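Local coordinates for protein glycosyl hydrolase family 88 (Pedobacter heparinus, PDB 3WIW) that hydrolyses unsaturated glucuronyl saccharides, with specificity for those derived from heparin, at residues W244-A249 with L374-Y379; G251-T256 with Y381-K386; P290-D295 with G362-N367. All coordinates share one frame; numbering follows the deposited sequence. Where two conformers were deposited one is given.

Contact 1 (W244-A249 with L374-Y379)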
loop_
_atom_site.group_PDB
_atom_site.type_symbol
_atom_site.label_atom_id
_atom_site.label_comp_id
_atom_site.label_asym_id
_atom_site.label_seq_id
_atom_site.Cartn_x
_atom_site.Cartn_y
_atom_site.Cartn_z
ATOM N N TRP A 244 -1.308 12.441 -8.945
ATOM C CA TRP A 244 -0.533 12.214 -7.730
ATOM C C TRP A 244 0.077 10.814 -7.810
ATOM O O TRP A 244 -0.660 9.854 -8.045
ATOM C CB TRP A 244 -1.477 12.384 -6.527
ATOM C CG TRP A 244 -0.903 11.966 -5.209
ATOM C CD1 TRP A 244 0.297 12.327 -4.670
ATOM C CD2 TRP A 244 -1.535 11.094 -4.255
ATOM N NE1 TRP A 244 0.439 11.743 -3.421
ATOM C CE2 TRP A 244 -0.667 10.970 -3.157
ATOM C CE3 TRP A 244 -2.770 10.419 -4.216
ATOM C CZ2 TRP A 244 -0.980 10.190 -2.032
ATOM C CZ3 TRP A 244 -3.065 9.619 -3.122
ATOM C CH2 TRP A 244 -2.167 9.509 -2.045
ATOM N N ALA A 245 1.395 10.666 -7.654
ATOM C CA ALA A 245 2.025 9.389 -8.040
ATOM C C ALA A 245 1.585 8.220 -7.162
ATOM O O ALA A 245 1.259 7.138 -7.690
ATOM C CB ALA A 245 3.540 9.502 -8.055
ATOM N N ARG A 246 1.574 8.392 -5.842
ATOM C CA ARG A 246 1.155 7.297 -4.983
ATOM C C ARG A 246 -0.315 6.934 -5.246
ATOM O O ARG A 246 -0.683 5.770 -5.211
ATOM C CB ARG A 246 1.471 7.559 -3.504
ATOM C CG ARG A 246 1.134 6.357 -2.628
ATOM C CD ARG A 246 1.752 6.462 -1.241
ATOM N NE ARG A 246 1.257 7.587 -0.443
ATOM C CZ ARG A 246 1.939 8.717 -0.224
ATOM N NH1 ARG A 246 3.125 8.932 -0.792
ATOM N NH2 ARG A 246 1.412 9.669 0.540
ATOM N N GLY A 247 -1.134 7.923 -5.567
ATOM C CA GLY A 247 -2.505 7.645 -5.963
ATOM C C GLY A 247 -2.597 6.806 -7.222
ATOM O O GLY A 247 -3.428 5.895 -7.297
ATOM N N GLN A 248 -1.769 7.112 -8.219
ATOM C CA GLN A 248 -1.775 6.293 -9.432
ATOM C C GLN A 248 -1.397 4.853 -9.067
ATOM O O GLN A 248 -2.007 3.902 -9.589
ATOM C CB GLN A 248 -0.801 6.823 -10.491
ATOM C CG GLN A 248 -0.923 8.314 -10.828
ATOM C CD GLN A 248 -2.374 8.762 -11.045
ATOM O OE1 GLN A 248 -3.035 8.380 -12.020
ATOM N NE2 GLN A 248 -2.868 9.599 -10.141
ATOM N N ALA A 249 -0.414 4.710 -8.172
ATOM C CA ALA A 249 0.046 3.406 -7.701
ATOM C C ALA A 249 -1.076 2.661 -6.965
ATOM O O ALA A 249 -1.292 1.474 -7.225
ATOM C CB ALA A 249 1.237 3.561 -6.784
ATOM N N LEU A 374 9.387 6.034 4.938
ATOM C CA LEU A 374 8.026 5.855 5.409
ATOM C C LEU A 374 7.771 4.379 5.582
ATOM O O LEU A 374 8.172 3.551 4.752
ATOM C CB LEU A 374 7.043 6.482 4.426
ATOM C CG LEU A 374 6.663 7.946 4.778
ATOM C CD1 LEU A 374 6.106 8.681 3.572
ATOM C CD2 LEU A 374 5.621 7.889 5.927
ATOM N N ASN A 375 7.092 4.029 6.671
ATOM C CA ASN A 375 6.863 2.630 6.977
ATOM C C ASN A 375 6.154 1.850 5.858
ATOM O O ASN A 375 6.511 0.695 5.585
ATOM C CB ASN A 375 6.185 2.469 8.341
ATOM C CG ASN A 375 4.852 3.222 8.478
ATOM O OD1 ASN A 375 4.249 3.693 7.493
ATOM N ND2 ASN A 375 4.376 3.329 9.722
ATOM N N TYR A 376 5.236 2.482 5.133
ATOM C CA TYR A 376 4.563 1.756 4.058
ATOM C C TYR A 376 5.426 1.563 2.822
ATOM O O TYR A 376 5.223 0.595 2.089
ATOM C CB TYR A 376 3.209 2.348 3.690
ATOM C CG TYR A 376 3.171 3.850 3.455
ATOM C CD1 TYR A 376 3.417 4.396 2.188
ATOM C CD2 TYR A 376 2.834 4.724 4.493
ATOM C CE1 TYR A 376 3.345 5.762 1.968
ATOM C CE2 TYR A 376 2.742 6.107 4.290
ATOM C CZ TYR A 376 3.001 6.614 3.016
ATOM O OH TYR A 376 2.903 7.965 2.758
ATOM N N ALA A 377 6.407 2.442 2.588
ATOM C CA ALA A 377 7.368 2.171 1.505
ATOM C C ALA A 377 8.090 0.863 1.799
ATOM O O ALA A 377 8.246 0.015 0.916
ATOM C CB ALA A 377 8.350 3.289 1.354
ATOM N N ASP A 378 8.491 0.663 3.052
ATOM C CA ASP A 378 9.208 -0.557 3.409
ATOM C C ASP A 378 8.308 -1.794 3.262
ATOM O O ASP A 378 8.778 -2.839 2.776
ATOM C CB ASP A 378 9.736 -0.502 4.845
ATOM C CG ASP A 378 10.811 0.548 5.064
ATOM O OD1 ASP A 378 11.270 1.196 4.103
ATOM O OD2 ASP A 378 11.249 0.695 6.225
ATOM N N TYR A 379 7.037 -1.683 3.665
ATOM C CA TYR A 379 6.111 -2.786 3.603
ATOM C C TYR A 379 5.934 -3.243 2.159
ATOM O O TYR A 379 6.105 -4.438 1.844
ATOM C CB TYR A 379 4.792 -2.314 4.192
ATOM C CG TYR A 379 3.692 -3.339 4.092
ATOM C CD1 TYR A 379 3.528 -4.344 5.069
ATOM C CD2 TYR A 379 2.775 -3.310 3.021
ATOM C CE1 TYR A 379 2.486 -5.267 4.983
ATOM C CE2 TYR A 379 1.734 -4.243 2.927
ATOM C CZ TYR A 379 1.598 -5.210 3.916
ATOM O OH TYR A 379 0.584 -6.124 3.878
#
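Arg246 and Tyr376 bring together the first turns of helix 245-262 and helix 375-392, and they account for nearly all of the 101 Å² buried here. The phenol oxygen of Tyr376 sits over the middle of one guanidinium face, 3.2 Å from CZ of Arg246. Its approach to Arg246 NH2 is also 3.2 Å, but an oxygen above the plane is badly angled for the N-H groups, and no hydrogen bond results. The contact is thus oxygen against a flat cation, with the ring and guanidinium planes inclined by 55°. Farther back along the arginine, CD reaches Tyr376 CE1 at 3.7 Å. The CA-CB bond of Arg246 points toward helix 375-392; CG is anti to the backbone N (chi1 -175°), and a bend at chi3 (64°) then turns one guanidinium face to the phenol oxygen. The opposite face is met by the rim of the Trp244 indole through CZ2, while NH2 lies at the edge of that indole, in its plane.

These helices belong to the (alpha6/alpha6) barrel of family 88, and both start at the same end, where Arg246 is predicted to bind substrate. The guanidinium's strongest polar partner lies outside the two segments: NH1 donates to the carbonyl of Val361 and forms a salt bridge with Asp305, while NH2 donates to Gly362 O. The nitrogens are thus held from elsewhere. On the tyrosine side, Leu374 CB covers one ring face. Trp244, the N-cap residue of its helix, has its carbonyl oxygen gripped twice by Gln248: the backbone N binds at 3.0 Å from Trp244 O, and NE2 of the same glutamine at 3.1 Å from that oxygen.

Contact 2 (G251-T256 with Y381-K386)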
loop_
_atom_site.group_PDB
_atom_site.type_symbol
_atom_site.label_atom_id
_atom_site.label_comp_id
_atom_site.label_asym_id
_atom_site.label_seq_id
_atom_site.Cartn_x
_atom_site.Cartn_y
_atom_site.Cartn_z
ATOM N N GLY A 251 -4.218 2.932 -7.425
ATOM C CA GLY A 251 -5.142 2.499 -8.464
ATOM C C GLY A 251 -4.658 1.243 -9.168
ATOM O O GLY A 251 -5.413 0.270 -9.297
ATOM N N LEU A 252 -3.407 1.258 -9.625
ATOM C CA LEU A 252 -2.844 0.086 -10.293
ATOM C C LEU A 252 -2.950 -1.152 -9.391
ATOM O O LEU A 252 -3.418 -2.222 -9.809
ATOM C CB LEU A 252 -1.383 0.340 -10.651
ATOM C CG LEU A 252 -0.664 -0.849 -11.279
ATOM C CD1 LEU A 252 -1.309 -1.283 -12.607
ATOM C CD2 LEU A 252 0.828 -0.528 -11.465
ATOM N N TYR A 253 -2.478 -1.004 -8.159
ATOM C CA TYR A 253 -2.495 -2.102 -7.213
ATOM C C TYR A 253 -3.939 -2.541 -6.928
ATOM O O TYR A 253 -4.225 -3.738 -6.883
ATOM C CB TYR A 253 -1.799 -1.655 -5.946
ATOM C CG TYR A 253 -1.419 -2.728 -4.958
ATOM C CD1 TYR A 253 -2.396 -3.443 -4.256
ATOM C CD2 TYR A 253 -0.079 -3.001 -4.681
ATOM C CE1 TYR A 253 -2.052 -4.384 -3.291
ATOM C CE2 TYR A 253 0.278 -3.948 -3.728
ATOM C CZ TYR A 253 -0.716 -4.626 -3.027
ATOM O OH TYR A 253 -0.371 -5.533 -2.052
ATOM N N GLY A 254 -4.828 -1.569 -6.706
ATOM C CA GLY A 254 -6.218 -1.834 -6.358
ATOM C C GLY A 254 -6.876 -2.745 -7.393
ATOM O O GLY A 254 -7.629 -3.657 -7.018
ATOM N N TYR A 255 -6.612 -2.513 -8.681
ATOM C CA TYR A 255 -7.264 -3.308 -9.739
ATOM C C TYR A 255 -6.561 -4.634 -9.976
ATOM O O TYR A 255 -7.227 -5.617 -10.284
ATOM C CB TYR A 255 -7.520 -2.483 -11.031
ATOM C CG TYR A 255 -8.619 -1.513 -10.708
ATOM C CD1 TYR A 255 -9.932 -1.965 -10.624
ATOM C CD2 TYR A 255 -8.346 -0.200 -10.331
ATOM C CE1 TYR A 255 -10.960 -1.128 -10.244
ATOM C CE2 TYR A 255 -9.364 0.646 -9.937
ATOM C CZ TYR A 255 -10.669 0.169 -9.880
ATOM O OH TYR A 255 -11.659 1.018 -9.464
ATOM N N THR A 256 -5.239 -4.671 -9.794
ATOM C CA THR A 256 -4.502 -5.925 -9.860
ATOM C C THR A 256 -4.991 -6.875 -8.755
ATOM O O THR A 256 -5.316 -8.043 -9.011
ATOM C CB THR A 256 -2.994 -5.652 -9.765
ATOM O OG1 THR A 256 -2.607 -4.813 -10.865
ATOM C CG2 THR A 256 -2.235 -6.950 -9.814
ATOM N N TYR A 381 7.814 -2.551 -0.428
ATOM C CA TYR A 381 9.083 -3.001 -0.963
ATOM C C TYR A 381 9.370 -4.458 -0.611
ATOM O O TYR A 381 9.701 -5.260 -1.487
ATOM C CB TYR A 381 10.200 -2.096 -0.449
ATOM C CG TYR A 381 11.598 -2.542 -0.793
ATOM C CD1 TYR A 381 12.050 -2.539 -2.113
ATOM C CD2 TYR A 381 12.474 -2.933 0.202
ATOM C CE1 TYR A 381 13.376 -2.919 -2.435
ATOM C CE2 TYR A 381 13.787 -3.310 -0.092
ATOM C CZ TYR A 381 14.226 -3.304 -1.411
ATOM O OH TYR A 381 15.521 -3.683 -1.689
ATOM N N LEU A 382 9.202 -4.837 0.659
ATOM C CA LEU A 382 9.419 -6.244 0.992
ATOM C C LEU A 382 8.363 -7.136 0.333
ATOM O O LEU A 382 8.675 -8.268 -0.076
ATOM C CB LEU A 382 9.492 -6.494 2.504
ATOM C CG LEU A 382 10.684 -5.848 3.216
ATOM C CD1 LEU A 382 10.833 -6.473 4.585
ATOM C CD2 LEU A 382 11.989 -5.995 2.422
ATOM N N GLU A 383 7.131 -6.654 0.193
ATOM C CA GLU A 383 6.113 -7.440 -0.507
ATOM C C GLU A 383 6.567 -7.708 -1.936
ATOM O O GLU A 383 6.478 -8.839 -2.437
ATOM C CB GLU A 383 4.798 -6.695 -0.504
ATOM C CG GLU A 383 3.645 -7.533 -1.018
ATOM C CD GLU A 383 2.389 -6.722 -1.002
ATOM O OE1 GLU A 383 1.659 -6.802 -0.000
ATOM O OE2 GLU A 383 2.137 -5.960 -1.967
ATOM N N ALA A 384 7.114 -6.675 -2.583
ATOM C CA ALA A 384 7.616 -6.822 -3.946
ATOM C C ALA A 384 8.802 -7.801 -4.027
ATOM O O ALA A 384 8.877 -8.634 -4.945
ATOM C CB ALA A 384 7.987 -5.447 -4.521
ATOM N N LEU A 385 9.721 -7.721 -3.065
ATOM C CA LEU A 385 10.832 -8.668 -3.023
ATOM C C LEU A 385 10.321 -10.108 -2.886
ATOM O O LEU A 385 10.829 -11.017 -3.537
ATOM C CB LEU A 385 11.791 -8.380 -1.870
ATOM C CG LEU A 385 12.551 -7.055 -1.901
ATOM C CD1 LEU A 385 13.675 -7.061 -0.889
ATOM C CD2 LEU A 385 13.117 -6.750 -3.276
ATOM N N LYS A 386 9.331 -10.324 -2.035
ATOM C CA LYS A 386 8.769 -11.657 -1.866
ATOM C C LYS A 386 8.109 -12.134 -3.175
ATOM O O LYS A 386 8.312 -13.274 -3.591
ATOM C CB LYS A 386 7.766 -11.659 -0.712
ATOM C CG LYS A 386 7.320 -13.040 -0.303
ATOM C CD LYS A 386 6.409 -13.030 0.932
ATOM C CE LYS A 386 5.121 -12.263 0.667
ATOM N NZ LYS A 386 3.994 -12.799 1.501
#
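Tyr253 reaches across from segment 251-256 of helix 245-262 to Glu383 of helix 375-392, and its OH donates a very short hydrogen bond, 2.5 Å, to OE2 of Glu383. This is the tight part of the contact. The two side chains come from opposite directions, each with CG anti to its own backbone N (chi1 -166° for Tyr253), and together they bridge a wide separation. OE2 lies at the ring edge, in its plane, 3.3 Å from Tyr253 CE2. The phenol in turn meets OE2 on its syn side, 24° out of the carboxylate plane, and ring and carboxylate are turned 33° against each other.

Around that single bond the segments stand apart: the closest pair of CA atoms, those of Tyr253 and Ala384, is 11.6 Å apart, and only 78 Å² is buried. Both helices belong to the (alpha6/alpha6) barrel, and here this one pair of side chains spans the gap between them. The buried carboxylate has further hydrogen-bond partners, Ser314 at OE2 and Tyr84 at OE1, so three hydroxyls bond to it; they would be expected to stabilise its negative charge, with Arg387 adding just a long, weak ion pair. Toward solvent lies the partly exposed Lys386, which takes no part in the contact.

Contact 3 (P290-D295 with G362-N367)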
loop_
_atom_site.group_PDB
_atom_site.type_symbol
_atom_site.label_atom_id
_atom_site.label_comp_id
_atom_site.label_asym_id
_atom_site.label_seq_id
_atom_site.Cartn_x
_atom_site.Cartn_y
_atom_site.Cartn_z
ATOM N N PRO A 290 8.966 7.233 -9.496
ATOM C CA PRO A 290 8.179 8.390 -9.962
ATOM C C PRO A 290 8.462 9.702 -9.241
ATOM O O PRO A 290 8.835 9.721 -8.069
ATOM C CB PRO A 290 6.721 7.969 -9.674
ATOM C CG PRO A 290 6.769 6.460 -9.690
ATOM C CD PRO A 290 8.101 6.113 -9.069
ATOM N N LEU A 291 8.289 10.810 -9.959
ATOM C CA LEU A 291 8.122 12.103 -9.298
ATOM C C LEU A 291 6.925 12.027 -8.356
ATOM O O LEU A 291 6.006 11.246 -8.570
ATOM C CB LEU A 291 7.856 13.157 -10.354
ATOM C CG LEU A 291 8.821 13.171 -11.548
ATOM C CD1 LEU A 291 8.405 14.291 -12.533
ATOM C CD2 LEU A 291 10.282 13.274 -11.093
ATOM N N TRP A 292 6.888 12.868 -7.331
ATOM C CA TRP A 292 5.809 12.732 -6.363
ATOM C C TRP A 292 4.428 12.971 -7.004
ATOM O O TRP A 292 3.415 12.425 -6.556
ATOM C CB TRP A 292 6.050 13.665 -5.169
ATOM C CG TRP A 292 5.866 15.099 -5.533
ATOM C CD1 TRP A 292 6.793 15.924 -6.136
ATOM C CD2 TRP A 292 4.684 15.881 -5.372
ATOM N NE1 TRP A 292 6.225 17.168 -6.374
ATOM C CE2 TRP A 292 4.931 17.162 -5.907
ATOM C CE3 TRP A 292 3.418 15.609 -4.834
ATOM C CZ2 TRP A 292 3.960 18.183 -5.885
ATOM C CZ3 TRP A 292 2.452 16.623 -4.815
ATOM C CH2 TRP A 292 2.732 17.885 -5.349
ATOM N N ASP A 293 4.385 13.774 -8.064
ATOM C CA ASP A 293 3.197 13.963 -8.879
ATOM C C ASP A 293 3.684 13.995 -10.322
ATOM O O ASP A 293 4.664 14.690 -10.648
ATOM C CB ASP A 293 2.460 15.258 -8.496
ATOM C CG ASP A 293 1.110 15.414 -9.199
ATOM O OD1 ASP A 293 1.070 15.510 -10.452
ATOM O OD2 ASP A 293 0.062 15.460 -8.501
ATOM N N PHE A 294 3.018 13.240 -11.200
ATOM C CA PHE A 294 3.474 13.111 -12.580
ATOM C C PHE A 294 3.383 14.415 -13.376
ATOM O O PHE A 294 4.005 14.527 -14.434
ATOM C CB PHE A 294 2.662 12.045 -13.332
ATOM C CG PHE A 294 3.057 10.611 -13.009
ATOM C CD1 PHE A 294 2.599 9.949 -11.877
ATOM C CD2 PHE A 294 3.874 9.907 -13.883
ATOM C CE1 PHE A 294 2.971 8.626 -11.623
ATOM C CE2 PHE A 294 4.250 8.587 -13.628
ATOM C CZ PHE A 294 3.798 7.952 -12.489
ATOM N N ASP A 295 2.625 15.398 -12.874
ATOM C CA ASP A 295 2.337 16.600 -13.656
ATOM C C ASP A 295 3.150 17.827 -13.282
ATOM O O ASP A 295 2.910 18.914 -13.812
ATOM C CB ASP A 295 0.838 16.885 -13.675
ATOM C CG ASP A 295 0.073 15.783 -14.373
ATOM O OD1 ASP A 295 0.611 15.162 -15.306
ATOM O OD2 ASP A 295 -1.043 15.488 -13.971
ATOM N N GLY A 362 5.332 12.111 1.782
ATOM C CA GLY A 362 4.004 11.945 2.352
ATOM C C GLY A 362 2.981 12.892 1.739
ATOM O O GLY A 362 2.022 12.461 1.092
ATOM N N ALA A 363 3.164 14.200 1.938
ATOM C CA ALA A 363 2.208 15.191 1.443
ATOM C C ALA A 363 2.943 16.498 1.197
ATOM O O ALA A 363 3.040 17.368 2.081
ATOM C CB ALA A 363 1.013 15.363 2.433
ATOM N N LEU A 364 3.449 16.669 -0.024
ATOM C CA LEU A 364 4.394 17.752 -0.290
ATOM C C LEU A 364 3.771 19.135 -0.093
ATOM O O LEU A 364 4.397 20.029 0.478
ATOM C CB LEU A 364 4.973 17.615 -1.695
ATOM C CG LEU A 364 6.156 18.529 -1.974
ATOM C CD1 LEU A 364 7.239 17.722 -2.684
ATOM C CD2 LEU A 364 5.714 19.696 -2.796
ATOM N N LEU A 365 2.533 19.313 -0.550
ATOM C CA LEU A 365 1.910 20.632 -0.456
ATOM C C LEU A 365 1.543 20.999 0.980
ATOM O O LEU A 365 1.175 22.145 1.254
ATOM C CB LEU A 365 0.685 20.754 -1.364
ATOM C CG LEU A 365 0.939 20.657 -2.870
ATOM C CD1 LEU A 365 -0.290 21.120 -3.665
ATOM C CD2 LEU A 365 2.163 21.414 -3.337
ATOM N N TYR A 366 1.649 20.044 1.901
ATOM C CA TYR A 366 1.404 20.272 3.326
ATOM C C TYR A 366 2.731 20.406 4.074
ATOM O O TYR A 366 2.739 20.522 5.309
ATOM C CB TYR A 366 0.555 19.134 3.920
ATOM C CG TYR A 366 -0.851 19.061 3.348
ATOM C CD1 TYR A 366 -1.087 18.499 2.090
ATOM C CD2 TYR A 366 -1.950 19.538 4.072
ATOM C CE1 TYR A 366 -2.354 18.447 1.549
ATOM C CE2 TYR A 366 -3.236 19.465 3.538
ATOM C CZ TYR A 366 -3.429 18.909 2.282
ATOM O OH TYR A 366 -4.699 18.841 1.744
ATOM N N ASN A 367 3.847 20.412 3.333
ATOM C CA ASN A 367 5.174 20.392 3.946
ATOM C C ASN A 367 5.293 19.245 4.948
ATOM O O ASN A 367 5.814 19.408 6.061
ATOM C CB ASN A 367 5.498 21.730 4.630
ATOM C CG ASN A 367 6.950 21.830 5.035
ATOM O OD1 ASN A 367 7.814 21.193 4.421
ATOM N ND2 ASN A 367 7.232 22.608 6.086
#
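Leu364 lies across one face of the Trp292 indole, and its side chain can be followed atom by atom over the ring. CB comes first, above the six-membered part and offset toward the rim, 4.0 Å from Trp292 CE3. CG, anti to the backbone N (chi1 -169°), extends over the indole, and its two methyls spread over the same face. CD1 settles over the pyrrole part, 3.8 Å from the centroid of the five-membered ring and just 7° off its normal, a clear CH-pi contact. CD2 diverges to the benzo side, 3.9 Å from Trp292 CZ2. Leu365 then adds its CD2, 4.1 Å from Trp292 CH2, approaching obliquely.

The two segments are irregular: 290-295 is part of the loop before helix 306-322, and 362-367 carries a short 3-10 turn, with Asn367 N bonded to Leu364 O, in the loop before helix 375-392. Both lie at the margin of the barrel, and the side chain of Leu365 is about 6 Å from that of Thr234, a predicted substrate-binding residue. The other face of the indole is backed by Asp293 CB, offset toward the rim. That aspartate closes an Asx turn, OD1 accepting from Asp295 N at 2.9 Å, while its OD2 is held by Ser242 and Leu238. With alanine at Trp292 the indole face is gone, which would probably open a gap beneath the Leu364 methyls and cost Leu365 its contact at CH2.

No hydrogen bond or ion pair joins the two segments, so their attraction rests on dispersion and CH-pi contact, which depends on a close fit of methyls to the ring and would tolerate small sliding more readily than a directional polar bond.

Overall arrangement
Contacts 1 and 2 use the same two helices, 245-262 and 375-392, with centres 10 Å apart and contact 2 farther along both helices. Contact 3 joins loops at the end where those helices begin. Its segments come between the two helices in the sequence, and its centre is 11 Å from contact 1 but 20 Å from contact 2. Contacts 1 and 3 touch directly: Ala245 N lies 2.9 Å from Trp292 O, a probable hydrogen bond, and the arginine of contact 1 reaches Gly362. The loops of contact 3 are thus tied to the start of helix 245-262, at the predicted substrate residue Arg246.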